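PDB 2XTS: cytochrome from Paracoccus pantotrophus, which probably transfers electrons through a covalently bound heme c in this N-terminal part of the cytochrome subunit of the sulfane dehydrogenase SoxCD. Local coordinates for residues V35-A40 with T110-A115; P84-V89 with T136-P141. One frame throughout, in Å; residues are numbered along the deposited sequence.

Contact 1: V35-A40 with T110-A115; sequences VATGDA and TYAITA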
loop_
_atom_site.group_PDB
_atom_site.type_symbol
_atom_site.label_atom_id
_atom_site.label_comp_id
_atom_site.label_asym_id
_atom_site.label_seq_id
_atom_site.Cartn_x
_atom_site.Cartn_y
_atom_site.Cartn_z
ATOM N N VAL D 35 -7.159 -35.156 -40.721
ATOM C CA VAL D 35 -8.392 -35.088 -39.934
ATOM C C VAL D 35 -8.570 -36.325 -39.052
ATOM O O VAL D 35 -8.887 -36.196 -37.874
ATOM C CB VAL D 35 -9.607 -34.847 -40.839
ATOM C CG1 VAL D 35 -10.902 -34.985 -40.063
ATOM C CG2 VAL D 35 -9.488 -33.485 -41.520
ATOM N N ALA D 36 -8.358 -37.513 -39.608
ATOM C CA ALA D 36 -8.615 -38.751 -38.875
ATOM C C ALA D 36 -7.686 -38.876 -37.665
ATOM O O ALA D 36 -8.112 -39.294 -36.561
ATOM C CB ALA D 36 -8.497 -39.997 -39.790
ATOM N N THR D 37 -6.422 -38.504 -37.865
ATOM C CA THR D 37 -5.458 -38.517 -36.776
ATOM C C THR D 37 -5.849 -37.477 -35.713
ATOM O O THR D 37 -5.785 -37.743 -34.513
ATOM C CB THR D 37 -4.036 -38.242 -37.286
ATOM O OG1 THR D 37 -3.695 -39.211 -38.286
ATOM C CG2 THR D 37 -3.030 -38.268 -36.156
ATOM N N GLY D 38 -6.299 -36.306 -36.162
ATOM C CA GLY D 38 -6.762 -35.270 -35.258
ATOM C C GLY D 38 -7.956 -35.710 -34.436
ATOM O O GLY D 38 -8.037 -35.387 -33.246
ATOM N N ASP D 39 -8.897 -36.431 -35.064
ATOM C CA ASP D 39 -10.081 -36.954 -34.368
ATOM C C ASP D 39 -9.658 -37.864 -33.215
ATOM O O ASP D 39 -10.155 -37.769 -32.092
ATOM C CB ASP D 39 -10.927 -37.701 -35.383
ATOM C CG ASP D 39 -12.312 -38.050 -34.895
ATOM O OD1 ASP D 39 -12.700 -37.707 -33.766
ATOM O OD2 ASP D 39 -13.037 -38.705 -35.680
ATOM N N ALA D 40 -8.730 -38.770 -33.499
ATOM C CA ALA D 40 -8.220 -39.695 -32.493
ATOM C C ALA D 40 -7.513 -38.969 -31.354
ATOM O O ALA D 40 -7.745 -39.258 -30.182
ATOM C CB ALA D 40 -7.297 -40.751 -33.139
ATOM N N THR D 110 -0.357 -31.267 -33.367
ATOM C CA THR D 110 -1.047 -29.978 -33.431
ATOM C C THR D 110 -1.591 -29.715 -34.822
ATOM O O THR D 110 -2.702 -29.242 -34.995
ATOM C CB THR D 110 -0.147 -28.834 -32.912
ATOM O OG1 THR D 110 0.350 -29.162 -31.605
ATOM C CG2 THR D 110 -0.936 -27.537 -32.811
ATOM N N TYR D 111 -0.830 -30.066 -35.842
ATOM C CA TYR D 111 -1.380 -29.993 -37.203
ATOM C C TYR D 111 -2.608 -30.869 -37.371
ATOM O O TYR D 111 -3.596 -30.463 -37.973
ATOM C CB TYR D 111 -0.351 -30.370 -38.275
ATOM C CG TYR D 111 0.658 -29.289 -38.607
ATOM C CD1 TYR D 111 0.259 -28.062 -39.138
ATOM C CD2 TYR D 111 2.010 -29.486 -38.373
ATOM C CE1 TYR D 111 1.202 -27.086 -39.456
ATOM C CE2 TYR D 111 2.947 -28.520 -38.666
ATOM C CZ TYR D 111 2.541 -27.323 -39.203
ATOM O OH TYR D 111 3.483 -26.363 -39.486
ATOM N N ALA D 112 -2.529 -32.100 -36.867
ATOM C CA ALA D 112 -3.668 -33.030 -36.957
ATOM C C ALA D 112 -4.903 -32.489 -36.237
ATOM O O ALA D 112 -6.012 -32.516 -36.774
ATOM C CB ALA D 112 -3.297 -34.391 -36.413
ATOM N N ILE D 113 -4.716 -32.007 -35.014
ATOM C CA ILE D 113 -5.838 -31.471 -34.257
ATOM C C ILE D 113 -6.430 -30.260 -34.974
ATOM O O ILE D 113 -7.638 -30.084 -35.029
ATOM C CB ILE D 113 -5.422 -31.110 -32.804
ATOM C CG1 ILE D 113 -5.258 -32.409 -31.998
ATOM C CG2 ILE D 113 -6.428 -30.153 -32.149
ATOM C CD1 ILE D 113 -4.556 -32.204 -30.701
ATOM N N THR D 114 -5.570 -29.401 -35.512
ATOM C CA THR D 114 -6.040 -28.229 -36.236
ATOM C C THR D 114 -6.841 -28.656 -37.471
ATOM O O THR D 114 -7.890 -28.100 -37.742
ATOM C CB THR D 114 -4.872 -27.277 -36.591
ATOM O OG1 THR D 114 -4.215 -26.861 -35.391
ATOM C CG2 THR D 114 -5.355 -26.035 -37.281
ATOM N N ALA D 115 -6.378 -29.679 -38.187
ATOM C CA ALA D 115 -7.148 -30.228 -39.303
ATOM C C ALA D 115 -8.525 -30.714 -38.852
ATOM O O ALA D 115 -9.532 -30.457 -39.499
ATOM C CB ALA D 115 -6.378 -31.371 -39.971
#

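Contact 2: P84-V89 with T136-P141; sequences PYLSTV and TQVVLP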
loop_
_atom_site.group_PDB
_atom_site.type_symbol
_atom_site.label_atom_id
_atom_site.label_comp_id
_atom_site.label_asym_id
_atom_site.label_seq_id
_atom_site.Cartn_x
_atom_site.Cartn_y
_atom_site.Cartn_z
ATOM N N PRO D 84 -10.356 -14.988 -36.826
ATOM C CA PRO D 84 -9.897 -14.529 -38.133
ATOM C C PRO D 84 -8.846 -15.419 -38.814
ATOM O O PRO D 84 -8.829 -15.482 -40.048
ATOM C CB PRO D 84 -9.339 -13.134 -37.831
ATOM C CG PRO D 84 -8.879 -13.250 -36.408
ATOM C CD PRO D 84 -9.854 -14.150 -35.721
ATOM N N TYR D 85 -7.957 -16.042 -38.032
ATOM C CA TYR D 85 -6.762 -16.715 -38.571
ATOM C C TYR D 85 -6.556 -18.108 -38.002
ATOM O O TYR D 85 -6.709 -18.340 -36.796
ATOM C CB TYR D 85 -5.497 -15.889 -38.242
ATOM C CG TYR D 85 -5.596 -14.447 -38.688
ATOM C CD1 TYR D 85 -5.756 -14.139 -40.037
ATOM C CD2 TYR D 85 -5.577 -13.393 -37.780
ATOM C CE1 TYR D 85 -5.921 -12.821 -40.460
ATOM C CE2 TYR D 85 -5.701 -12.085 -38.202
ATOM C CZ TYR D 85 -5.883 -11.808 -39.526
ATOM O OH TYR D 85 -6.020 -10.497 -39.930
ATOM N N LEU D 86 -6.105 -19.007 -38.860
ATOM C CA LEU D 86 -5.763 -20.361 -38.458
ATOM C C LEU D 86 -4.531 -20.401 -37.591
ATOM O O LEU D 86 -4.427 -21.277 -36.737
ATOM C CB LEU D 86 -5.585 -21.250 -39.694
ATOM C CG LEU D 86 -5.549 -22.741 -39.397
ATOM C CD1 LEU D 86 -6.860 -23.190 -38.811
ATOM C CD2 LEU D 86 -5.204 -23.530 -40.634
ATOM N N SER D 87 -3.605 -19.472 -37.804
ATOM C CA SER D 87 -2.398 -19.432 -37.002
ATOM C C SER D 87 -2.698 -19.497 -35.515
ATOM O O SER D 87 -2.019 -20.195 -34.760
ATOM C CB SER D 87 -1.608 -18.174 -37.302
ATOM O OG SER D 87 -2.402 -17.032 -37.163
ATOM N N THR D 88 -3.712 -18.755 -35.087
ATOM C CA THR D 88 -4.059 -18.661 -33.676
ATOM C C THR D 88 -4.470 -20.020 -33.126
ATOM O O THR D 88 -4.209 -20.340 -31.969
ATOM C CB THR D 88 -5.188 -17.660 -33.486
ATOM O OG1 THR D 88 -4.940 -16.497 -34.288
ATOM C CG2 THR D 88 -5.377 -17.293 -32.026
ATOM N N VAL D 89 -5.166 -20.801 -33.945
ATOM C CA VAL D 89 -5.623 -22.123 -33.516
ATOM C C VAL D 89 -4.421 -23.017 -33.196
ATOM O O VAL D 89 -4.309 -23.598 -32.127
ATOM C CB VAL D 89 -6.488 -22.804 -34.572
ATOM C CG1 VAL D 89 -7.000 -24.155 -34.069
ATOM C CG2 VAL D 89 -7.680 -21.898 -34.960
ATOM N N THR D 136 -1.026 -21.723 -44.833
ATOM C CA THR D 136 -1.438 -20.346 -45.129
ATOM C C THR D 136 -2.416 -20.235 -46.291
ATOM O O THR D 136 -2.894 -19.142 -46.570
ATOM C CB THR D 136 -0.242 -19.419 -45.374
ATOM O OG1 THR D 136 0.525 -19.894 -46.491
ATOM C CG2 THR D 136 0.632 -19.322 -44.117
ATOM N N GLN D 137 -2.756 -21.348 -46.942
ATOM C CA GLN D 137 -3.845 -21.338 -47.943
ATOM C C GLN D 137 -5.231 -21.344 -47.303
ATOM O O GLN D 137 -6.241 -21.057 -47.961
ATOM C CB GLN D 137 -3.731 -22.546 -48.871
ATOM C CG GLN D 137 -2.454 -22.557 -49.691
ATOM C CD GLN D 137 -2.282 -23.832 -50.485
ATOM O OE1 GLN D 137 -3.237 -24.557 -50.734
ATOM N NE2 GLN D 137 -1.052 -24.114 -50.877
ATOM N N VAL D 138 -5.296 -21.697 -46.018
ATOM C CA VAL D 138 -6.581 -21.750 -45.322
ATOM C C VAL D 138 -7.001 -20.354 -44.903
ATOM O O VAL D 138 -6.210 -19.625 -44.285
ATOM C CB VAL D 138 -6.522 -22.675 -44.095
ATOM C CG1 VAL D 138 -7.876 -22.632 -43.334
ATOM C CG2 VAL D 138 -6.138 -24.100 -44.512
ATOM N N VAL D 139 -8.218 -19.973 -45.278
ATOM C CA VAL D 139 -8.778 -18.670 -44.934
ATOM C C VAL D 139 -10.046 -18.960 -44.156
ATOM O O VAL D 139 -10.926 -19.651 -44.650
ATOM C CB VAL D 139 -9.071 -17.818 -46.192
ATOM C CG1 VAL D 139 -9.688 -16.481 -45.802
ATOM C CG2 VAL D 139 -7.797 -17.608 -47.005
ATOM N N LEU D 140 -10.127 -18.450 -42.932
ATOM C CA LEU D 140 -11.295 -18.669 -42.101
ATOM C C LEU D 140 -12.445 -17.747 -42.497
ATOM O O LEU D 140 -12.211 -16.633 -43.007
ATOM C CB LEU D 140 -10.945 -18.475 -40.615
ATOM C CG LEU D 140 -9.966 -19.486 -40.019
ATOM C CD1 LEU D 140 -9.831 -19.258 -38.526
ATOM C CD2 LEU D 140 -10.389 -20.929 -40.334
ATOM N N PRO D 141 -13.689 -18.183 -42.222
ATOM C CA PRO D 141 -14.836 -17.387 -42.630
ATOM C C PRO D 141 -14.803 -15.929 -42.168
ATOM O O PRO D 141 -15.229 -15.045 -42.905
ATOM C CB PRO D 141 -16.008 -18.129 -41.978
ATOM C CG PRO D 141 -15.590 -19.554 -42.059
ATOM C CD PRO D 141 -14.100 -19.518 -41.751
HETATM O O HOH W 1 -7.914 -16.592 -42.296
HETATM O O HOH W 2 -5.988 -18.299 -41.703
#

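Contact 1: V35-A40 with T110-A115
V35 meets A115 because its CG1 stands anti to the backbone N (chi1 171°), which places CG2 beside that nitrogen, the branch that faces the second helix. This methyl lies 3.6 Å from the carbonyl oxygen of A115, atom O, and 4.1 Å from A115 CB. In T37 it is again the methyl, CG2, that stands anti to N, and it brushes A112 CB at 3.9 Å; the hydroxyl is turned the other way and hydrogen-bonds D34 just upstream. At G38 the backbones themselves come together. Its CA donates a C-H...O contact to A112 O at 3.2 Å, bent to 141° at the hydrogen, while A112 CB packs against G38 N at 3.6 Å. A beta carbon on G38 would fall only 2.0 Å from A112 O, so the bare glycine is what lets the axes approach to 6.8 Å. This is the near-perpendicular crossing of the N- and C-terminal helices of a class I cytochrome c domain: helix 35-45 runs into the heme attachment segment at C46, and its N-to-C direction makes 97° with that of helix 107-120. No conventional hydrogen bond spans the crossing; the small residues G38, A112 and A115 do most of the work, with V35 also lying on Y119 one turn beyond. Helix 107-120 also turns I113 to the heme, while T114 OG1 hydrogen-bonds back to T110 O at 2.8 Å, approaching from the face opposite to that used by T114 N.

Contact 2: P84-V89 with T136-P141
L86 and L140 supply most of the apolar part of this contact, with V138 completing it. L86 CG is anti to its own nitrogen (chi1 -166°), which sends CD2 to the loop, while CD1 turns toward helix 107-120. CD2 presses on the branch point of V138, 3.8 Å from V138 CB and almost equally near both of its methyls; the two side chains cross obliquely. L86 CD1 comes only within 4.5 Å of L140 CD2. L118 of helix 107-120 backs both L86 and V138, and F135 also touches L86. This is plain structural packing: the loop between strands 129-131 and 146-148 lies over the entry to helix 86-96, just after the heme-binding W83.

L140 meets main chain more than side chain. Its CD1 packs on the peptide joining Y85 to L86, 3.5 Å from Y85 C, while L140 CB lies 3.7 Å from P84 O. Cutting L140 back to an alanine would probably uncover that peptide and open a gap between the loop and the chain leading into helix 86-96.

The polar contacts all pass through water. One molecule gives a proton to P84 O at 2.7 Å and accepts from L140 N at 3.0 Å; a second accepts from L86 N, where the chain enters helix 86-96, and donates to V138 O, both at 2.9 Å. T88, two residues on, hydrogen-bonds the backbone of E238 in the neighbouring Sulfite dehydrogenase chain.

With no direct hydrogen bond between the two segments, the fit depends on the aliphatic groups, and the two waters pair backbone donors and acceptors that stand too far apart to meet.

In the fold
Contacts 1 and 2 have centres 15 Å apart and are joined through helix 107-120. T114, which faces away from helix 35-45, puts its CG2 3.6 Å from L86 CD1 and 4.1 Å from V89 CG1, so the helix crossed in contact 1 is also packed against helix 86-96 of contact 2. The segments alternate along the chain, so the two contacts cross in sequence. The heme c lies nearer contact 1: the side chain of I113 comes within about 3 Å of it and about 8 Å of that of the axial ligand M97. The side chain of L86 is about 10 Å from the heme, though P84 directly follows the heme-binding W83.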